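Local coordinates for protein CBIX (Paracoccus pantotrophus, PDB 4CCS) that probably inserts ferrous iron into sirohydrochlorin as a class II-type chelatase, the last step of siroheme biosynthesis in denitrifying bacteria, at residues P18-I23 with G41-M46; N4-A9 with L50-D55; G114-G119 with P172-C177. One frame throughout, in Å; residues are numbered along the deposited sequence.

Interaction 1 of 3, residues P18-I23 with G41-M46; sequences PQQRAI and GATLAM
The backbone N of Thr43 gives its hydrogen to OE1 of Gln20 at 3.1 Å, a bond bent only to 153° at the hydrogen and arriving tilted 25° from the plane of the amide. The other half of the same amide reaches back along the strand, where NE2 of Gln20 makes a weak bond of 3.0 Å to the carbonyl O of Gly41; its stronger partner is Glu24, one turn further along helix 16-30. Gln20 can do this because CG stands anti to the backbone N and the chain then bends at chi2 (64°), laying the amide alongside residues 41-43. Met46 closes over the root of this side chain, its CE methyl 3.7 Å from CB of Gln20. With an alanine in place of Gln20, the N-H of Thr43 would probably lose its acceptor on the helix, and the Met46 methyl its contact with CG. CG2 of Thr43 presses on the helix backbone, 3.5 Å from N of Gln20, while OG1 accepts from N of Ala45 in an ST turn at the start of a type I turn. OG1 also donates to a water that in turn donates to OE1 of Gln19, an oxygen that Gln12 N binds as well. CG2 of Ile23 lies 3.5 Å from N of Ala42; at Gly41 a beta carbon would collide with the carbonyl O of Ile23. Helix and strand belong to the beta-alpha-beta unit 4-9, 16-30, 38-43, and in this largely buried setting one glutamine amide meets a donor and, weakly, an acceptor of the strand backbone.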
ATOM      1  N   PRO A  18      17.092   7.935  -0.697  1.00 16.95           N
ATOM      2  CA  PRO A  18      16.615   6.727  -1.403  1.00 16.84           C
ATOM      3  C   PRO A  18      15.076   6.607  -1.375  1.00 19.06           C
ATOM      4  O   PRO A  18      14.484   6.095  -2.322  1.00 18.16           O
ATOM      5  CB  PRO A  18      17.321   5.573  -0.693  1.00 19.37           C
ATOM      6  CG  PRO A  18      17.817   6.126   0.601  1.00 23.80           C
ATOM      7  CD  PRO A  18      18.062   7.585   0.364  1.00 19.20           C
ATOM      8  N   GLN A  19      14.428   7.177  -0.344  1.00 14.27           N
ATOM      9  CA  GLN A  19      12.965   7.163  -0.237  1.00 14.44           C
ATOM     10  C   GLN A  19      12.369   8.043  -1.345  1.00 18.11           C
ATOM     11  O   GLN A  19      11.394   7.651  -1.986  1.00 17.06           O
ATOM     12  CB  GLN A  19      12.517   7.664   1.143  1.00 14.98           C
ATOM     13  CG  GLN A  19      12.812   6.653   2.267  1.00 18.27           C
ATOM     14  CD  GLN A  19      12.398   7.181   3.611  1.00 19.80           C
ATOM     15  OE1 GLN A  19      11.234   7.473   3.853  1.00 14.87           O
ATOM     16  NE2 GLN A  19      13.332   7.271   4.549  1.00 20.40           N
ATOM     17  N   GLN A  20      12.990   9.205  -1.592  1.00 15.00           N
ATOM     18  CA  GLN A  20      12.572  10.136  -2.653  1.00 15.72           C
ATOM     19  C   GLN A  20      12.772   9.514  -4.035  1.00 19.17           C
ATOM     20  O   GLN A  20      11.855   9.593  -4.861  1.00 18.75           O
ATOM     21  CB  GLN A  20      13.321  11.477  -2.529  1.00 16.47           C
ATOM     22  CG  GLN A  20      12.957  12.530  -3.605  1.00 23.32           C
ATOM     23  CD  GLN A  20      11.518  13.001  -3.557  1.00 30.81           C
ATOM     24  OE1 GLN A  20      10.857  12.971  -2.518  1.00 24.56           O
ATOM     25  NE2 GLN A  20      11.028  13.576  -4.651  1.00 26.09           N
ATOM     26  N   ARG A  21      13.942   8.872  -4.272  1.00 16.79           N
ATOM     27  CA  ARG A  21      14.248   8.198  -5.548  1.00 16.69           C
ATOM     28  C   ARG A  21      13.209   7.101  -5.860  1.00 18.89           C
ATOM     29  O   ARG A  21      12.810   6.970  -7.013  1.00 17.98           O
ATOM     30  CB  ARG A  21      15.662   7.578  -5.528  1.00 19.13           C
ATOM     31  CG  ARG A  21      16.751   8.573  -5.930  1.00 34.49           C
ATOM     32  CD  ARG A  21      18.119   7.921  -6.089  1.00 39.78           C
ATOM     33  NE  ARG A  21      18.666   7.479  -4.804  1.00 39.62           N
ATOM     34  CZ  ARG A  21      19.403   8.238  -3.999  1.00 45.96           C
ATOM     35  NH1 ARG A  21      19.712   9.480  -4.347  1.00 29.27           N
ATOM     36  NH2 ARG A  21      19.846   7.756  -2.848  1.00 27.94           N
ATOM     37  N   ALA A  22      12.780   6.320  -4.843  1.00 15.95           N
ATOM     38  CA  ALA A  22      11.774   5.256  -5.022  1.00 16.40           C
ATOM     39  C   ALA A  22      10.420   5.819  -5.476  1.00 19.17           C
ATOM     40  O   ALA A  22       9.794   5.269  -6.395  1.00 18.42           O
ATOM     41  CB  ALA A  22      11.614   4.451  -3.727  1.00 17.28           C
ATOM     42  N   ILE A  23       9.972   6.923  -4.868  1.00 15.01           N
ATOM     43  CA  ILE A  23       8.668   7.513  -5.226  1.00 14.76           C
ATOM     44  C   ILE A  23       8.748   8.207  -6.602  1.00 19.17           C
ATOM     45  O   ILE A  23       7.782   8.145  -7.370  1.00 17.33           O
ATOM     46  CB  ILE A  23       8.044   8.395  -4.106  1.00 17.62           C
ATOM     47  CG1 ILE A  23       8.082   7.680  -2.722  1.00 17.64           C
ATOM     48  CG2 ILE A  23       6.591   8.783  -4.440  1.00 18.73           C
ATOM     49  CD1 ILE A  23       7.529   6.109  -2.682  1.00 22.06           C
ATOM     50  N   GLY A  41       6.738  12.474  -8.074  1.00 19.03           N
ATOM     51  CA  GLY A  41       6.664  11.751  -6.806  1.00 18.67           C
ATOM     52  C   GLY A  41       7.367  12.499  -5.670  1.00 22.96           C
ATOM     53  O   GLY A  41       8.306  13.272  -5.904  1.00 21.61           O
ATOM     54  N   ALA A  42       6.902  12.267  -4.435  1.00 19.05           N
ATOM     55  CA  ALA A  42       7.481  12.884  -3.239  1.00 19.60           C
ATOM     56  C   ALA A  42       7.307  12.015  -2.005  1.00 22.01           C
ATOM     57  O   ALA A  42       6.293  11.327  -1.850  1.00 19.87           O
ATOM     58  CB  ALA A  42       6.835  14.250  -2.989  1.00 20.81           C
ATOM     59  N   THR A  43       8.297  12.076  -1.108  1.00 17.80           N
ATOM     60  CA  THR A  43       8.215  11.423   0.193  1.00 16.53           C
ATOM     61  C   THR A  43       8.156  12.521   1.225  1.00 19.27           C
ATOM     62  O   THR A  43       8.921  13.487   1.133  1.00 16.45           O
ATOM     63  CB  THR A  43       9.363  10.444   0.472  1.00 20.01           C
ATOM     64  OG1 THR A  43       9.187   9.987   1.821  1.00 18.99           O
ATOM     65  CG2 THR A  43      10.755  11.078   0.319  1.00 16.93           C
ATOM     66  N   LEU A  44       7.270  12.368   2.219  1.00 17.64           N
ATOM     67  CA  LEU A  44       7.149  13.338   3.304  1.00 17.73           C
ATOM     68  C   LEU A  44       8.397  13.343   4.212  1.00 20.65           C
ATOM     69  O   LEU A  44       8.517  14.228   5.062  1.00 20.54           O
ATOM     70  CB  LEU A  44       5.838  13.149   4.091  1.00 17.63           C
ATOM     71  CG  LEU A  44       4.542  13.381   3.282  1.00 21.26           C
ATOM     72  CD1 LEU A  44       3.318  13.081   4.115  1.00 20.58           C
ATOM     73  CD2 LEU A  44       4.473  14.805   2.701  1.00 23.60           C
ATOM     74  N   ALA A  45       9.353  12.393   3.998  1.00 15.18           N
ATOM     75  CA  ALA A  45      10.626  12.387   4.764  1.00 15.61           C
ATOM     76  C   ALA A  45      11.562  13.490   4.219  1.00 19.36           C
ATOM     77  O   ALA A  45      12.528  13.867   4.882  1.00 18.23           O
ATOM     78  CB  ALA A  45      11.314  11.023   4.661  1.00 16.36           C
ATOM     79  N   MET A  46      11.277  13.998   3.003  1.00 17.63           N
ATOM     80  CA  MET A  46      12.093  15.009   2.354  1.00 19.17           C
ATOM     81  C   MET A  46      11.569  16.399   2.711  1.00 25.32           C
ATOM     82  O   MET A  46      10.373  16.655   2.504  1.00 24.89           O
ATOM     83  CB  MET A  46      12.110  14.766   0.823  1.00 22.33           C
ATOM     84  CG  MET A  46      13.143  15.578   0.063  1.00 27.62           C
ATOM     85  SD  MET A  46      14.850  15.234   0.555  1.00 32.69           S
ATOM     86  CE  MET A  46      15.219  13.781  -0.418  1.00 29.03           C
TER
HETATM   87  O   HOH W   1       9.115   7.298   2.087  1.00 18.05           O

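Interaction 2 of 3, residues N4-A9 with L50-D55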
ATOM      1  N   ASN A   4      -1.474  19.042 -12.841  1.00 32.25           N
ATOM      2  CA  ASN A   4      -0.378  18.737 -11.908  1.00 31.39           C
ATOM      3  C   ASN A   4      -0.774  17.613 -10.941  1.00 31.26           C
ATOM      4  O   ASN A   4      -1.810  17.717 -10.276  1.00 30.61           O
ATOM      5  CB  ASN A   4       0.037  19.991 -11.130  1.00 34.29           C
ATOM      6  CG  ASN A   4       1.138  20.819 -11.760  1.00 62.48           C
ATOM      7  OD1 ASN A   4       1.793  20.424 -12.733  1.00 59.40           O
ATOM      8  ND2 ASN A   4       1.407  21.974 -11.170  1.00 53.89           N
ATOM      9  N   VAL A   5       0.026  16.529 -10.885  1.00 25.73           N
ATOM     10  CA  VAL A   5      -0.236  15.389  -9.981  1.00 23.70           C
ATOM     11  C   VAL A   5       1.003  15.038  -9.150  1.00 25.11           C
ATOM     12  O   VAL A   5       2.081  14.817  -9.703  1.00 24.20           O
ATOM     13  CB  VAL A   5      -0.825  14.133 -10.706  1.00 27.46           C
ATOM     14  CG1 VAL A   5      -1.100  12.986  -9.723  1.00 26.71           C
ATOM     15  CG2 VAL A   5      -2.099  14.479 -11.481  1.00 27.32           C
ATOM     16  N   LEU A   6       0.827  14.935  -7.828  1.00 20.91           N
ATOM     17  CA  LEU A   6       1.907  14.538  -6.936  1.00 20.91           C
ATOM     18  C   LEU A   6       1.530  13.245  -6.198  1.00 21.59           C
ATOM     19  O   LEU A   6       0.508  13.208  -5.519  1.00 19.67           O
ATOM     20  CB  LEU A   6       2.223  15.703  -5.969  1.00 22.44           C
ATOM     21  CG  LEU A   6       3.516  15.655  -5.141  1.00 29.47           C
ATOM     22  CD1 LEU A   6       4.775  15.475  -6.026  1.00 30.00           C
ATOM     23  CD2 LEU A   6       3.657  16.926  -4.315  1.00 32.18           C
ATOM     24  N   ILE A   7       2.328  12.180  -6.388  1.00 19.35           N
ATOM     25  CA  ILE A   7       2.186  10.873  -5.713  1.00 18.78           C
ATOM     26  C   ILE A   7       3.009  11.027  -4.434  1.00 20.80           C
ATOM     27  O   ILE A   7       4.223  11.265  -4.505  1.00 18.96           O
ATOM     28  CB  ILE A   7       2.703   9.695  -6.578  1.00 22.08           C
ATOM     29  CG1 ILE A   7       2.119   9.691  -8.023  1.00 23.07           C
ATOM     30  CG2 ILE A   7       2.497   8.346  -5.877  1.00 21.80           C
ATOM     31  CD1 ILE A   7       0.624   9.792  -8.235  1.00 40.47           C
ATOM     32  N   VAL A   8       2.338  10.959  -3.280  1.00 17.42           N
ATOM     33  CA  VAL A   8       2.950  11.233  -1.978  1.00 16.38           C
ATOM     34  C   VAL A   8       3.037   9.999  -1.091  1.00 18.94           C
ATOM     35  O   VAL A   8       2.026   9.353  -0.821  1.00 18.41           O
ATOM     36  CB  VAL A   8       2.214  12.412  -1.277  1.00 19.74           C
ATOM     37  CG1 VAL A   8       2.774  12.680   0.122  1.00 19.31           C
ATOM     38  CG2 VAL A   8       2.279  13.682  -2.126  1.00 19.34           C
ATOM     39  N   ALA A   9       4.246   9.704  -0.607  1.00 15.82           N
ATOM     40  CA  ALA A   9       4.465   8.619   0.342  1.00 15.75           C
ATOM     41  C   ALA A   9       4.680   9.182   1.748  1.00 20.53           C
ATOM     42  O   ALA A   9       5.207  10.297   1.905  1.00 18.30           O
ATOM     43  CB  ALA A   9       5.682   7.815  -0.062  1.00 16.19           C
ATOM     44  N   LEU A  50       6.301  18.984  -0.571  1.00 31.86           N
ATOM     45  CA  LEU A  50       5.075  19.570  -1.105  1.00 32.97           C
ATOM     46  C   LEU A  50       5.191  20.985  -1.673  1.00 42.10           C
ATOM     47  O   LEU A  50       4.156  21.540  -2.068  1.00 42.65           O
ATOM     48  CB  LEU A  50       3.984  19.555  -0.017  1.00 32.53           C
ATOM     49  CG  LEU A  50       3.612  18.198   0.591  1.00 36.48           C
ATOM     50  CD1 LEU A  50       2.781  18.386   1.833  1.00 35.98           C
ATOM     51  CD2 LEU A  50       2.907  17.305  -0.411  1.00 37.80           C
ATOM     52  N   ASP A  51       6.396  21.589  -1.732  1.00 40.97           N
ATOM     53  CA  ASP A  51       6.421  22.966  -2.233  1.00 42.25           C
ATOM     54  C   ASP A  51       6.297  23.059  -3.782  1.00 47.45           C
ATOM     55  O   ASP A  51       6.094  24.161  -4.292  1.00 48.25           O
ATOM     56  CB  ASP A  51       7.583  23.815  -1.675  1.00 44.56           C
ATOM     57  CG  ASP A  51       8.980  23.243  -1.710  1.00 56.23           C
ATOM     58  OD1 ASP A  51       9.338  22.609  -2.728  1.00 58.98           O
ATOM     59  OD2 ASP A  51       9.761  23.545  -0.784  1.00 56.86           O
ATOM     60  N   ARG A  52       6.284  21.919  -4.504  1.00 44.39           N
ATOM     61  CA  ARG A  52       6.052  21.928  -5.953  1.00 44.81           C
ATOM     62  C   ARG A  52       4.533  21.948  -6.260  1.00 48.50           C
ATOM     63  O   ARG A  52       4.133  22.241  -7.389  1.00 48.46           O
ATOM     64  CB  ARG A  52       6.791  20.771  -6.667  1.00 46.48           C
ATOM     65  CG  ARG A  52       6.100  19.409  -6.625  1.00 57.48           C
ATOM     66  CD  ARG A  52       7.030  18.298  -7.086  1.00 61.61           C
ATOM     67  NE  ARG A  52       7.807  17.774  -5.963  1.00 61.25           N
ATOM     68  CZ  ARG A  52       8.650  16.749  -6.027  1.00 63.85           C
ATOM     69  NH1 ARG A  52       8.855  16.116  -7.179  1.00 31.65           N
ATOM     70  NH2 ARG A  52       9.306  16.355  -4.945  1.00 55.26           N
ATOM     71  N   ALA A  53       3.700  21.649  -5.241  1.00 43.80           N
ATOM     72  CA  ALA A  53       2.241  21.626  -5.344  1.00 42.86           C
ATOM     73  C   ALA A  53       1.644  23.021  -5.245  1.00 45.26           C
ATOM     74  O   ALA A  53       2.189  23.889  -4.565  1.00 45.08           O
ATOM     75  CB  ALA A  53       1.655  20.739  -4.253  1.00 43.46           C
ATOM     76  N   ASP A  54       0.494  23.216  -5.903  1.00 40.78           N
ATOM     77  CA  ASP A  54      -0.282  24.454  -5.876  1.00 39.93           C
ATOM     78  C   ASP A  54      -1.772  24.115  -5.743  1.00 43.83           C
ATOM     79  O   ASP A  54      -2.119  22.933  -5.633  1.00 42.90           O
ATOM     80  CB  ASP A  54       0.020  25.354  -7.095  1.00 41.25           C
ATOM     81  CG  ASP A  54      -0.081  24.702  -8.462  1.00 46.41           C
ATOM     82  OD1 ASP A  54      -0.968  23.831  -8.649  1.00 45.18           O
ATOM     83  OD2 ASP A  54       0.686  25.101  -9.364  1.00 51.92           O
ATOM     84  N   ASP A  55      -2.647  25.138  -5.746  1.00 41.05           N
ATOM     85  CA  ASP A  55      -4.096  24.985  -5.605  1.00 40.85           C
ATOM     86  C   ASP A  55      -4.766  24.120  -6.685  1.00 42.41           C
ATOM     87  O   ASP A  55      -5.858  23.609  -6.439  1.00 42.34           O
ATOM     88  CB  ASP A  55      -4.776  26.365  -5.512  1.00 43.41           C
ATOM     89  CG  ASP A  55      -4.666  27.003  -4.137  1.00 56.35           C
ATOM     90  OD1 ASP A  55      -4.483  26.258  -3.148  1.00 55.84           O
ATOM     91  OD2 ASP A  55      -4.796  28.243  -4.048  1.00 65.95           O
TER
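Over one face of the Arg52 guanidinium sits a methyl of Leu6, CD1, 3.7 Å above the plane and displaced toward the rim. The same methyl follows the arginine back along its chain, 3.8 Å from CD of Arg52, and the two side chains meet at about a right angle. A bend at chi3 (88°) turns the guanidinium toward edge strand 38-43, where Arg52 also touches Arg40 and Ala42. A pair of flat groups, Asn4 and Asp54, is looser: the amide and carboxylate planes are 24° apart, but ND2 of Asn4 stays 3.7 Å from OD2 of Asp54, too long for a hydrogen bond, and OD1 of Asp54 is engaged by Thr57 and by the backbone N of Glu56. Between these two ends the contact is apolar. CD2 of Leu50 fits against both CD2 of Leu6 at 4.0 Å and CG2 of Val8 at 4.1 Å, and CB of Ala53 meets that same CD2 methyl of Leu6. Leu50 to Ala53 form a type I turn closed by a bond from N of Ala53 to O of Leu50. This is a connecting loop packed over one face of a parallel sheet, on the interior strand 4-9, consistent with the alpha/beta fold of the chelatase clan.

Interaction 3 of 3, residues G114-G119 with P172-C177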
ATOM      1  N   GLY A 114       2.939 -24.740  -7.685  1.00 32.72           N
ATOM      2  CA  GLY A 114       2.258 -25.969  -8.078  1.00 32.68           C
ATOM      3  C   GLY A 114       1.189 -26.325  -7.041  1.00 36.26           C
ATOM      4  O   GLY A 114       0.861 -27.505  -6.888  1.00 36.23           O
ATOM      5  N   TRP A 115       0.656 -25.305  -6.322  1.00 30.57           N
ATOM      6  CA  TRP A 115      -0.393 -25.496  -5.318  1.00 29.32           C
ATOM      7  C   TRP A 115      -1.730 -25.021  -5.886  1.00 33.08           C
ATOM      8  O   TRP A 115      -1.769 -23.928  -6.467  1.00 31.83           O
ATOM      9  CB  TRP A 115      -0.123 -24.667  -4.041  1.00 27.65           C
ATOM     10  CG  TRP A 115       1.187 -24.882  -3.331  1.00 28.03           C
ATOM     11  CD1 TRP A 115       1.975 -26.001  -3.348  1.00 30.86           C
ATOM     12  CD2 TRP A 115       1.805 -23.970  -2.413  1.00 27.22           C
ATOM     13  NE1 TRP A 115       3.077 -25.817  -2.544  1.00 29.97           N
ATOM     14  CE2 TRP A 115       2.986 -24.585  -1.939  1.00 31.31           C
ATOM     15  CE3 TRP A 115       1.479 -22.678  -1.954  1.00 27.94           C
ATOM     16  CZ2 TRP A 115       3.849 -23.948  -1.037  1.00 30.38           C
ATOM     17  CZ3 TRP A 115       2.337 -22.047  -1.064  1.00 28.97           C
ATOM     18  CH2 TRP A 115       3.512 -22.673  -0.625  1.00 29.63           C
ATOM     19  N   PRO A 116      -2.837 -25.794  -5.688  1.00 30.24           N
ATOM     20  CA  PRO A 116      -4.152 -25.317  -6.135  1.00 29.73           C
ATOM     21  C   PRO A 116      -4.585 -24.204  -5.155  1.00 31.26           C
ATOM     22  O   PRO A 116      -4.448 -24.356  -3.935  1.00 28.95           O
ATOM     23  CB  PRO A 116      -5.044 -26.559  -6.044  1.00 31.72           C
ATOM     24  CG  PRO A 116      -4.402 -27.415  -5.027  1.00 36.71           C
ATOM     25  CD  PRO A 116      -2.922 -27.163  -5.139  1.00 32.11           C
ATOM     26  N   LEU A 117      -5.053 -23.075  -5.696  1.00 27.76           N
ATOM     27  CA  LEU A 117      -5.455 -21.932  -4.880  1.00 27.50           C
ATOM     28  C   LEU A 117      -6.511 -22.298  -3.830  1.00 31.70           C
ATOM     29  O   LEU A 117      -6.395 -21.857  -2.684  1.00 29.77           O
ATOM     30  CB  LEU A 117      -5.888 -20.744  -5.764  1.00 27.04           C
ATOM     31  CG  LEU A 117      -6.024 -19.378  -5.092  1.00 31.08           C
ATOM     32  CD1 LEU A 117      -4.759 -19.005  -4.311  1.00 31.13           C
ATOM     33  CD2 LEU A 117      -6.336 -18.302  -6.118  1.00 31.49           C
ATOM     34  N   ALA A 118      -7.472 -23.184  -4.188  1.00 29.21           N
ATOM     35  CA  ALA A 118      -8.527 -23.637  -3.274  1.00 29.15           C
ATOM     36  C   ALA A 118      -7.987 -24.405  -2.064  1.00 31.07           C
ATOM     37  O   ALA A 118      -8.637 -24.415  -1.023  1.00 31.24           O
ATOM     38  CB  ALA A 118      -9.563 -24.475  -4.024  1.00 30.13           C
ATOM     39  N   GLY A 119      -6.798 -25.014  -2.184  1.00 26.56           N
ATOM     40  CA  GLY A 119      -6.163 -25.776  -1.104  1.00 26.30           C
ATOM     41  C   GLY A 119      -5.028 -24.986  -0.409  1.00 30.31           C
ATOM     42  O   GLY A 119      -4.236 -25.584   0.310  1.00 29.57           O
ATOM     43  N   PRO A 172      -0.460 -24.268   7.697  1.00 27.71           N
ATOM     44  CA  PRO A 172       0.218 -25.349   6.970  1.00 27.66           C
ATOM     45  C   PRO A 172       1.352 -24.839   6.075  1.00 30.85           C
ATOM     46  O   PRO A 172       1.559 -23.629   5.944  1.00 30.16           O
ATOM     47  CB  PRO A 172      -0.910 -25.975   6.139  1.00 29.53           C
ATOM     48  CG  PRO A 172      -1.919 -24.907   6.001  1.00 33.23           C
ATOM     49  CD  PRO A 172      -1.878 -24.172   7.296  1.00 28.62           C
ATOM     50  N   GLU A 173       2.078 -25.771   5.448  1.00 26.93           N
ATOM     51  CA  GLU A 173       3.156 -25.464   4.511  1.00 26.80           C
ATOM     52  C   GLU A 173       2.598 -24.733   3.275  1.00 29.57           C
ATOM     53  O   GLU A 173       3.251 -23.826   2.752  1.00 28.96           O
ATOM     54  CB  GLU A 173       3.821 -26.763   4.065  1.00 28.72           C
ATOM     55  CG  GLU A 173       5.223 -26.938   4.605  1.00 45.65           C
ATOM     56  CD  GLU A 173       5.993 -27.981   3.825  1.00 67.54           C
ATOM     57  OE1 GLU A 173       5.714 -29.187   4.016  1.00 53.42           O
ATOM     58  OE2 GLU A 173       6.818 -27.591   2.967  1.00 68.17           O
ATOM     59  N   ARG A 174       1.387 -25.133   2.818  1.00 25.51           N
ATOM     60  CA  ARG A 174       0.721 -24.523   1.661  1.00 25.57           C
ATOM     61  C   ARG A 174      -0.039 -23.314   2.134  1.00 25.38           C
ATOM     62  O   ARG A 174      -1.241 -23.364   2.430  1.00 24.21           O
ATOM     63  CB  ARG A 174      -0.182 -25.527   0.917  1.00 27.08           C
ATOM     64  CG  ARG A 174       0.599 -26.492   0.058  1.00 37.11           C
ATOM     65  CD  ARG A 174      -0.313 -27.503  -0.591  1.00 39.98           C
ATOM     66  NE  ARG A 174       0.441 -28.397  -1.470  1.00 48.76           N
ATOM     67  CZ  ARG A 174      -0.092 -29.086  -2.470  1.00 57.36           C
ATOM     68  NH1 ARG A 174      -1.395 -29.007  -2.720  1.00 38.30           N
ATOM     69  NH2 ARG A 174       0.670 -29.860  -3.228  1.00 44.75           N
ATOM     70  N   ALA A 175       0.715 -22.232   2.299  1.00 21.26           N
ATOM     71  CA  ALA A 175       0.233 -20.946   2.770  1.00 19.19           C
ATOM     72  C   ALA A 175       1.009 -19.843   2.080  1.00 20.27           C
ATOM     73  O   ALA A 175       2.187 -20.015   1.753  1.00 20.00           O
ATOM     74  CB  ALA A 175       0.399 -20.840   4.286  1.00 20.03           C
ATOM     75  N   ILE A 176       0.336 -18.717   1.819  1.00 15.70           N
ATOM     76  CA  ILE A 176       0.946 -17.564   1.160  1.00 15.03           C
ATOM     77  C   ILE A 176       0.640 -16.339   2.003  1.00 19.47           C
ATOM     78  O   ILE A 176      -0.527 -16.080   2.322  1.00 18.72           O
ATOM     79  CB  ILE A 176       0.430 -17.359  -0.301  1.00 17.73           C
ATOM     80  CG1 ILE A 176       0.801 -18.523  -1.239  1.00 18.63           C
ATOM     81  CG2 ILE A 176       0.901 -16.025  -0.889  1.00 16.95           C
ATOM     82  CD1 ILE A 176      -0.025 -18.614  -2.514  1.00 24.54           C
ATOM     83  N   CYS A 177       1.691 -15.569   2.317  1.00 15.39           N
ATOM     84  CA  CYS A 177       1.569 -14.298   3.005  1.00 14.59           C
ATOM     85  C   CYS A 177       1.837 -13.139   2.020  1.00 17.06           C
ATOM     86  O   CYS A 177       2.910 -13.057   1.406  1.00 16.70           O
ATOM     87  CB  CYS A 177       2.502 -14.227   4.213  1.00 15.14           C
ATOM     88  SG  CYS A 177       2.461 -12.631   5.064  1.00 18.94           S
TER
HETATM   89  O   HOH W   2      -3.285 -25.140   2.902  1.00 28.08           O
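Arg174 lies over the indole of Trp115 in a CH-pi contact, its CG 3.5 Å from the centroid of the five-membered ring and only 4° off the ring normal. The pair lies at the N-terminal ends of strands 121-126 and 175-179 in the parallel beta sheet of an alpha/beta domain, joining the loop between helix 98-113 and strand 121-126 to the run-in of strand 175-179. The arginine chain, extended from CG to NE, runs on across the ring and brings NE to 3.4 Å from CD1 of Trp115. The guanidinium beyond is tilted 31° against the indole, and its NH1 comes within 3.4 Å of CD of Pro116. At the opposite end of the indole the six-membered ring meets the strand: CG1 of Ile176 stands at its edge, near the ring plane, 3.8 Å from CZ3 of Trp115, while the carbonyl oxygens of Glu173 and Ala175 approach obliquely. Ile176 is itself backed by Ala110 of helix 98-113 and by Leu122.

Backbone features flank these groups. Gly114, with positive phi, ends helix 98-113 in a Schellman motif and leads directly into Trp115, whose ring swings toward the strand with CG anti to the carbonyl carbon (chi1 -57°). Past it, Pro116 O receives the N of Gly119 and also OG1 of Thr120. Across the contact Arg174 is the centre of an inverse gamma turn and pairs through its backbone with Arg121. No direct hydrogen bond crosses between the two segments; a single water spans them, donating to O of Gly119 at 2.8 Å and to O of Arg174 at 2.7 Å.

Interactions 1 and 2 are neighbours, with centres 12 Å apart, and both build on the sheet that contains strands 4-9 and 38-43. Along the chain interaction 1 is nested inside the loop closed by interaction 2. Ala42 ties them, its N 2.9 Å from O of Ile7 and its O 2.9 Å from N of Ala9, and Arg52 reaches over to pack against Gly41 and Gln20. Interaction 3 belongs to the second sheet, which repeats the 2-1-3-4 strand order, and lies on the other side of the chain's centre, about 35 Å and 41 Å, centre to centre, from interactions 1 and 2. The bound D-malate is about 10 Å from the Pro116 side chain, too far for direct contact with it.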